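Local coordinates for D-glycerate 3-kinase (Cryptococcus neoformans var. grubii serotype A, PDB 6CKG), which probably transfers a phosphate from ATP to the 3-hydroxyl of D-glycerate, at residues G187-Y198 against R225-R236. Sequence-based numbering, arbitrary orientation. Where two conformers were deposited one is given.
Sequences GPLSNDKLEEKY and RSTLHSINQNLR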
ATOM      1  N   GLY A 187      -7.195   2.471   7.848  1.00 23.95           N
ATOM      2  CA  GLY A 187      -7.784   3.523   8.649  1.00 24.65           C
ATOM      3  C   GLY A 187      -7.429   3.442  10.133  1.00 30.09           C
ATOM      4  O   GLY A 187      -7.392   2.361  10.732  1.00 27.88           O
ATOM      5  N   PRO A 188      -7.157   4.594  10.748  1.00 26.69           N
ATOM      6  CA  PRO A 188      -6.892   4.620  12.191  1.00 29.89           C
ATOM      7  C   PRO A 188      -8.168   4.352  12.979  1.00 33.00           C
ATOM      8  O   PRO A 188      -9.282   4.433  12.459  1.00 25.11           O
ATOM      9  CB  PRO A 188      -6.394   6.041  12.429  1.00 29.46           C
ATOM     10  CG  PRO A 188      -7.165   6.841  11.382  1.00 33.12           C
ATOM     11  CD  PRO A 188      -7.161   5.949  10.165  1.00 26.40           C
ATOM     12  N   LEU A 189      -7.993   4.058  14.263  1.00 27.63           N
ATOM     13  CA  LEU A 189      -9.102   3.780  15.164  1.00 33.60           C
ATOM     14  C   LEU A 189      -9.228   4.880  16.209  1.00 30.15           C
ATOM     15  O   LEU A 189      -8.259   5.575  16.526  1.00 29.94           O
ATOM     16  CB  LEU A 189      -8.917   2.429  15.876  1.00 28.71           C
ATOM     17  CG  LEU A 189      -8.665   1.214  14.976  1.00 32.69           C
ATOM     18  CD1 LEU A 189      -8.280  -0.026  15.781  1.00 28.89           C
ATOM     19  CD2 LEU A 189      -9.882   0.936  14.092  1.00 33.99           C
ATOM     20  N   SER A 190     -10.435   5.036  16.750  1.00 25.27           N
ATOM     21  CA  SER A 190     -10.549   5.778  17.991  1.00 27.80           C
ATOM     22  C   SER A 190      -9.759   5.037  19.064  1.00 27.64           C
ATOM     23  O   SER A 190      -9.500   3.837  18.958  1.00 26.71           O
ATOM     24  CB  SER A 190     -12.011   5.930  18.418  1.00 28.27           C
ATOM     25  OG  SER A 190     -12.522   4.688  18.849  1.00 31.97           O
ATOM     26  N   ASN A 191      -9.332   5.775  20.085  1.00 31.85           N
ATOM     27  CA  ASN A 191      -8.621   5.135  21.187  1.00 34.57           C
ATOM     28  C   ASN A 191      -9.448   3.995  21.773  1.00 28.52           C
ATOM     29  O   ASN A 191      -8.938   2.890  21.981  1.00 32.83           O
ATOM     30  CB  ASN A 191      -8.273   6.170  22.259  1.00 33.68           C
ATOM     31  CG  ASN A 191      -7.294   7.206  21.755  1.00 39.07           C
ATOM     32  OD1 ASN A 191      -6.702   7.047  20.677  1.00 39.43           O
ATOM     33  ND2 ASN A 191      -7.123   8.276  22.513  1.00 37.13           N
ATOM     34  N   ASP A 192     -10.744   4.243  22.000  1.00 30.02           N
ATOM     35  CA  ASP A 192     -11.615   3.238  22.611  1.00 27.12           C
ATOM     36  C   ASP A 192     -11.721   1.996  21.738  1.00 33.90           C
ATOM     37  O   ASP A 192     -11.786   0.870  22.250  1.00 28.17           O
ATOM     38  CB  ASP A 192     -13.009   3.815  22.849  1.00 26.88           C
ATOM     39  CG  ASP A 192     -13.025   4.938  23.870  1.00 38.35           C
ATOM     40  OD1 ASP A 192     -11.978   5.233  24.500  1.00 41.46           O
ATOM     41  OD2 ASP A 192     -14.105   5.529  24.035  1.00 37.36           O
ATOM     42  N   LYS A 193     -11.776   2.183  20.414  1.00 32.75           N
ATOM     43  CA  LYS A 193     -11.922   1.042  19.514  1.00 32.06           C
ATOM     44  C   LYS A 193     -10.648   0.206  19.450  1.00 26.61           C
ATOM     45  O   LYS A 193     -10.716  -1.024  19.346  1.00 29.39           O
ATOM     46  CB  LYS A 193     -12.307   1.510  18.109  1.00 25.85           C
ATOM     47  CG  LYS A 193     -12.739   0.358  17.234  1.00 34.05           C
ATOM     48  CD  LYS A 193     -14.142  -0.046  17.630  1.00 37.82           C
ATOM     49  CE  LYS A 193     -14.660  -1.217  16.810  1.00 49.53           C
ATOM     50  NZ  LYS A 193     -16.033  -1.598  17.267  1.00 50.29           N
ATOM     51  N   LEU A 194      -9.474   0.844  19.486  1.00 23.11           N
ATOM     52  CA  LEU A 194      -8.245   0.059  19.526  1.00 26.58           C
ATOM     53  C   LEU A 194      -8.204  -0.791  20.792  1.00 24.57           C
ATOM     54  O   LEU A 194      -7.923  -1.994  20.737  1.00 29.06           O
ATOM     55  CB  LEU A 194      -7.023   0.975  19.440  1.00 23.95           C
ATOM     56  CG  LEU A 194      -5.647   0.325  19.244  1.00 30.13           C
ATOM     57  CD1 LEU A 194      -4.720   1.188  18.370  1.00 28.34           C
ATOM     58  CD2 LEU A 194      -5.011   0.087  20.601  1.00 29.73           C
ATOM     59  N   GLU A 195      -8.503  -0.178  21.943  1.00 24.72           N
ATOM     60  CA  GLU A 195      -8.585  -0.935  23.192  1.00 28.94           C
ATOM     61  C   GLU A 195      -9.568  -2.088  23.068  1.00 31.40           C
ATOM     62  O   GLU A 195      -9.325  -3.193  23.575  1.00 31.96           O
ATOM     63  CB  GLU A 195      -9.007  -0.018  24.355  1.00 30.24           C
ATOM     64  CG  GLU A 195      -8.015   1.113  24.679  1.00 31.83           C
ATOM     65  CD  GLU A 195      -6.688   0.632  25.258  1.00 37.15           C
ATOM     66  OE1 GLU A 195      -6.530  -0.577  25.549  1.00 34.18           O
ATOM     67  OE2 GLU A 195      -5.790   1.479  25.447  1.00 38.37           O
ATOM     68  N   GLU A 196     -10.698  -1.845  22.409  1.00 32.04           N
ATOM     69  CA  GLU A 196     -11.714  -2.882  22.282  1.00 34.90           C
ATOM     70  C   GLU A 196     -11.152  -4.107  21.573  1.00 33.23           C
ATOM     71  O   GLU A 196     -11.315  -5.242  22.042  1.00 32.58           O
ATOM     72  CB  GLU A 196     -12.913  -2.309  21.537  1.00 30.13           C
ATOM     73  CG  GLU A 196     -14.027  -3.251  21.283  1.00 34.74           C
ATOM     74  CD  GLU A 196     -15.124  -2.548  20.531  1.00 43.69           C
ATOM     75  OE1 GLU A 196     -15.710  -1.609  21.101  1.00 49.19           O
ATOM     76  OE2 GLU A 196     -15.349  -2.890  19.355  1.00 46.64           O
ATOM     77  N   LYS A 197     -10.432  -3.883  20.469  1.00 25.92           N
ATOM     78  CA  LYS A 197      -9.823  -4.982  19.725  1.00 29.12           C
ATOM     79  C   LYS A 197      -8.723  -5.663  20.523  1.00 32.24           C
ATOM     80  O   LYS A 197      -8.626  -6.898  20.523  1.00 29.05           O
ATOM     81  CB  LYS A 197      -9.277  -4.473  18.383  1.00 26.61           C
ATOM     82  CG  LYS A 197     -10.359  -4.004  17.411  1.00 30.73           C
ATOM     83  CD  LYS A 197      -9.745  -3.698  16.024  1.00 35.22           C
ATOM     84  CE  LYS A 197     -10.802  -3.292  15.017  1.00 40.65           C
ATOM     85  NZ  LYS A 197     -10.191  -3.172  13.647  1.00 49.34           N
ATOM     86  N   TYR A 198      -7.889  -4.885  21.223  1.00 30.53           N
ATOM     87  CA  TYR A 198      -6.836  -5.490  22.040  1.00 28.60           C
ATOM     88  C   TYR A 198      -7.423  -6.373  23.138  1.00 28.43           C
ATOM     89  O   TYR A 198      -6.969  -7.506  23.348  1.00 28.38           O
ATOM     90  CB  TYR A 198      -5.939  -4.401  22.637  1.00 26.13           C
ATOM     91  CG  TYR A 198      -4.783  -4.943  23.419  1.00 34.30           C
ATOM     92  CD1 TYR A 198      -4.909  -5.218  24.785  1.00 39.32           C
ATOM     93  CD2 TYR A 198      -3.549  -5.165  22.814  1.00 37.16           C
ATOM     94  CE1 TYR A 198      -3.849  -5.715  25.513  1.00 45.33           C
ATOM     95  CE2 TYR A 198      -2.472  -5.667  23.552  1.00 35.64           C
ATOM     96  CZ  TYR A 198      -2.637  -5.939  24.892  1.00 45.53           C
ATOM     97  OH  TYR A 198      -1.588  -6.433  25.629  1.00 56.91           O
ATOM     98  N   ARG A 225       0.156  -2.099  24.487  1.00 29.27           N
ATOM     99  CA  ARG A 225      -0.883  -1.156  24.084  1.00 28.28           C
ATOM    100  C   ARG A 225      -0.279   0.176  23.636  1.00 33.69           C
ATOM    101  O   ARG A 225      -0.739   0.776  22.662  1.00 32.19           O
ATOM    102  CB  ARG A 225      -1.884  -0.975  25.247  1.00 29.00           C
ATOM    103  CG  ARG A 225      -2.802  -2.211  25.457  1.00 32.74           C
ATOM    104  CD  ARG A 225      -3.688  -2.164  26.740  1.00 30.96           C
ATOM    105  NE  ARG A 225      -4.223  -0.827  26.918  1.00 33.13           N
ATOM    106  CZ  ARG A 225      -3.783   0.035  27.825  1.00 33.64           C
ATOM    107  NH1 ARG A 225      -4.315   1.249  27.881  1.00 37.52           N
ATOM    108  NH2 ARG A 225      -2.835  -0.326  28.691  1.00 38.32           N
ATOM    109  N   SER A 226       0.780   0.645  24.306  1.00 34.87           N
ATOM    110  CA  SER A 226       1.374   1.918  23.892  1.00 34.09           C
ATOM    111  C   SER A 226       2.052   1.809  22.526  1.00 33.10           C
ATOM    112  O   SER A 226       1.996   2.748  21.723  1.00 32.22           O
ATOM    113  CB  SER A 226       2.363   2.417  24.948  1.00 40.94           C
ATOM    114  OG  SER A 226       3.486   1.565  25.029  1.00 45.68           O
ATOM    115  N   THR A 227       2.695   0.677  22.234  1.00 32.09           N
ATOM    116  CA  THR A 227       3.273   0.503  20.907  1.00 27.50           C
ATOM    117  C   THR A 227       2.188   0.578  19.832  1.00 31.14           C
ATOM    118  O   THR A 227       2.356   1.244  18.804  1.00 31.85           O
ATOM    119  CB  THR A 227       4.026  -0.826  20.810  1.00 31.55           C
ATOM    120  OG1 THR A 227       5.287  -0.719  21.474  1.00 35.86           O
ATOM    121  CG2 THR A 227       4.288  -1.212  19.319  1.00 29.43           C
ATOM    122  N   LEU A 228       1.061  -0.094  20.062  1.00 29.36           N
ATOM    123  CA  LEU A 228      -0.003  -0.107  19.059  1.00 32.19           C
ATOM    124  C   LEU A 228      -0.657   1.265  18.918  1.00 27.13           C
ATOM    125  O   LEU A 228      -0.990   1.683  17.807  1.00 29.92           O
ATOM    126  CB  LEU A 228      -1.048  -1.174  19.402  1.00 33.89           C
ATOM    127  CG  LEU A 228      -0.536  -2.615  19.460  1.00 35.13           C
ATOM    128  CD1 LEU A 228      -1.588  -3.554  20.024  1.00 34.51           C
ATOM    129  CD2 LEU A 228      -0.068  -3.083  18.085  1.00 28.42           C
ATOM    130  N   HIS A 229      -0.843   1.982  20.030  1.00 30.45           N
ATOM    131  CA  HIS A 229      -1.422   3.323  19.961  1.00 27.52           C
ATOM    132  C   HIS A 229      -0.548   4.264  19.136  1.00 27.67           C
ATOM    133  O   HIS A 229      -1.069   5.121  18.411  1.00 29.56           O
ATOM    134  CB  HIS A 229      -1.616   3.884  21.371  1.00 27.29           C
ATOM    135  CG  HIS A 229      -2.882   3.432  22.053  1.00 31.94           C
ATOM    136  ND1 HIS A 229      -4.137   3.687  21.543  1.00 30.15           N
ATOM    137  CD2 HIS A 229      -3.082   2.795  23.235  1.00 27.82           C
ATOM    138  CE1 HIS A 229      -5.055   3.204  22.365  1.00 31.17           C
ATOM    139  NE2 HIS A 229      -4.441   2.658  23.402  1.00 30.45           N
ATOM    140  N   SER A 230       0.787   4.131  19.258  1.00 31.28           N
ATOM    141  CA  SER A 230       1.707   4.962  18.480  0.62 27.85           C
ATOM    142  C   SER A 230       1.524   4.746  16.981  1.00 27.74           C
ATOM    143  O   SER A 230       1.454   5.706  16.209  1.00 31.55           O
ATOM    144  CB  SER A 230       3.154   4.672  18.883  0.62 28.33           C
ATOM    145  OG  SER A 230       3.367   4.963  20.253  0.62 29.62           O
ATOM    146  N   ILE A 231       1.463   3.486  16.545  1.00 24.73           N
ATOM    147  CA  ILE A 231       1.238   3.234  15.120  1.00 25.18           C
ATOM    148  C   ILE A 231      -0.107   3.812  14.684  1.00 31.65           C
ATOM    149  O   ILE A 231      -0.225   4.415  13.606  1.00 28.79           O
ATOM    150  CB  ILE A 231       1.328   1.728  14.818  1.00 27.59           C
ATOM    151  CG1 ILE A 231       2.666   1.163  15.301  1.00 25.84           C
ATOM    152  CG2 ILE A 231       1.109   1.466  13.314  1.00 21.76           C
ATOM    153  CD1 ILE A 231       3.892   1.858  14.677  1.00 26.05           C
ATOM    154  N   ASN A 232      -1.136   3.637  15.519  1.00 26.48           N
ATOM    155  CA  ASN A 232      -2.463   4.193  15.245  1.00 24.91           C
ATOM    156  C   ASN A 232      -2.398   5.704  15.058  1.00 28.05           C
ATOM    157  O   ASN A 232      -2.978   6.252  14.113  1.00 26.62           O
ATOM    158  CB  ASN A 232      -3.410   3.842  16.406  1.00 28.60           C
ATOM    159  CG  ASN A 232      -4.869   4.196  16.127  1.00 29.39           C
ATOM    160  OD1 ASN A 232      -5.383   3.923  15.052  1.00 29.05           O
ATOM    161  ND2 ASN A 232      -5.542   4.804  17.111  1.00 27.70           N
ATOM    162  N   GLN A 233      -1.728   6.399  15.982  1.00 25.12           N
ATOM    163  CA  GLN A 233      -1.591   7.847  15.887  1.00 30.13           C
ATOM    164  C   GLN A 233      -0.806   8.248  14.646  1.00 32.50           C
ATOM    165  O   GLN A 233      -1.115   9.262  14.003  1.00 30.18           O
ATOM    166  CB  GLN A 233      -0.894   8.379  17.137  1.00 34.04           C
ATOM    167  CG  GLN A 233      -1.113   9.857  17.368  1.00 52.40           C
ATOM    168  CD  GLN A 233      -2.536  10.150  17.787  1.00 66.14           C
ATOM    169  OE1 GLN A 233      -3.168   9.331  18.454  1.00 76.37           O
ATOM    170  NE2 GLN A 233      -3.057  11.305  17.386  1.00 62.49           N
ATOM    171  N   ASN A 234       0.238   7.484  14.319  1.00 28.39           N
ATOM    172  CA  ASN A 234       0.964   7.702  13.073  1.00 31.10           C
ATOM    173  C   ASN A 234       0.037   7.582  11.870  1.00 28.81           C
ATOM    174  O   ASN A 234       0.121   8.382  10.936  1.00 27.80           O
ATOM    175  CB  ASN A 234       2.113   6.703  12.954  1.00 21.82           C
ATOM    176  CG  ASN A 234       3.230   6.975  13.941  1.00 29.16           C
ATOM    177  OD1 ASN A 234       3.187   7.944  14.693  1.00 32.03           O
ATOM    178  ND2 ASN A 234       4.218   6.101  13.963  1.00 28.63           N
ATOM    179  N   LEU A 235      -0.872   6.603  11.893  1.00 29.36           N
ATOM    180  CA  LEU A 235      -1.737   6.354  10.738  1.00 35.21           C
ATOM    181  C   LEU A 235      -2.723   7.493  10.500  1.00 31.40           C
ATOM    182  O   LEU A 235      -3.125   7.731   9.355  1.00 28.04           O
ATOM    183  CB  LEU A 235      -2.484   5.035  10.921  1.00 27.26           C
ATOM    184  CG  LEU A 235      -3.333   4.557   9.750  1.00 27.69           C
ATOM    185  CD1 LEU A 235      -2.473   4.367   8.471  1.00 26.77           C
ATOM    186  CD2 LEU A 235      -4.033   3.266  10.134  1.00 27.45           C
ATOM    187  N   ARG A 236      -3.124   8.201  11.558  1.00 26.66           N
ATOM    188  CA  ARG A 236      -3.988   9.363  11.387  1.00 31.26           C
ATOM    189  C   ARG A 236      -3.369  10.407  10.459  1.00 33.65           C
ATOM    190  O   ARG A 236      -4.103  11.141   9.786  1.00 31.95           O
ATOM    191  CB  ARG A 236      -4.317   9.974  12.762  1.00 30.48           C
ATOM    192  CG  ARG A 236      -5.195   9.056  13.615  1.00 36.61           C
ATOM    193  CD  ARG A 236      -5.293   9.467  15.090  1.00 38.48           C
ATOM    194  NE  ARG A 236      -6.229   8.620  15.845  1.00 39.37           N
ATOM    195  CZ  ARG A 236      -6.236   8.503  17.178  1.00 44.72           C
ATOM    196  NH1 ARG A 236      -5.341   9.150  17.909  1.00 39.79           N
ATOM    197  NH2 ARG A 236      -7.130   7.726  17.791  1.00 39.57           N
TER
HETATM  198  O   HOH W   1      -4.361   5.754  19.607  1.00 32.75           O
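Glu195 OE2 accepts two hydrogen bonds from helix 225-236, which arrive from opposite faces of the carboxylate plane. The one from His229 NE2 is almost straight (175°), and the other comes from Arg225 NH1 at 2.9 Å. Arg225 NE meets the second oxygen, Glu195 OE1, on its syn lone pair at 2.7 Å, completing a side-on salt bridge that fixes the carboxylate through both oxygens. A bend late in the arginine chain turns the guanidinium to the acid while CG lies over the centre of the Tyr198 ring, a CH-pi contact. Leu194 CD2 sits over one face of the His229 ring, offset toward the rim, in a second CH-pi contact; the other Leu194 methyl, CD1, packs on Asn232 CB.

Further along helix 225-236, Asn232, with CG anti to the backbone N (chi1 -172°), pairs its amide with the backbone of Leu189: OD1 accepts from Leu189 N at 2.7 Å and ND2 donates to Leu189 O at 2.9 Å. Leu189 O is gripped by a second donor, Arg236 NH2, which also bonds Asn191 OD1, while Arg236 CG packs 3.5 Å from Pro188 CB. A water joins Asn191 OD1, His229 ND1 and Asn232 ND2. Leu235 and Asn232 also touch Phe298 of helix 281-298.

The two helical segments cross at 137°, well short of antiparallel, and side chains of helix 225-236 hold both the first turns of helix 191-204 and residues 187-190 leading into it. Both helices lie between strands 176-180 and 247-253 in sequence, in a fold whose sheet order is consistent with a P-loop kinase. Paired with Arg225, Glu195 probably stays ionised, and its OE2 accepts from His229 NE2, which therefore carries a proton.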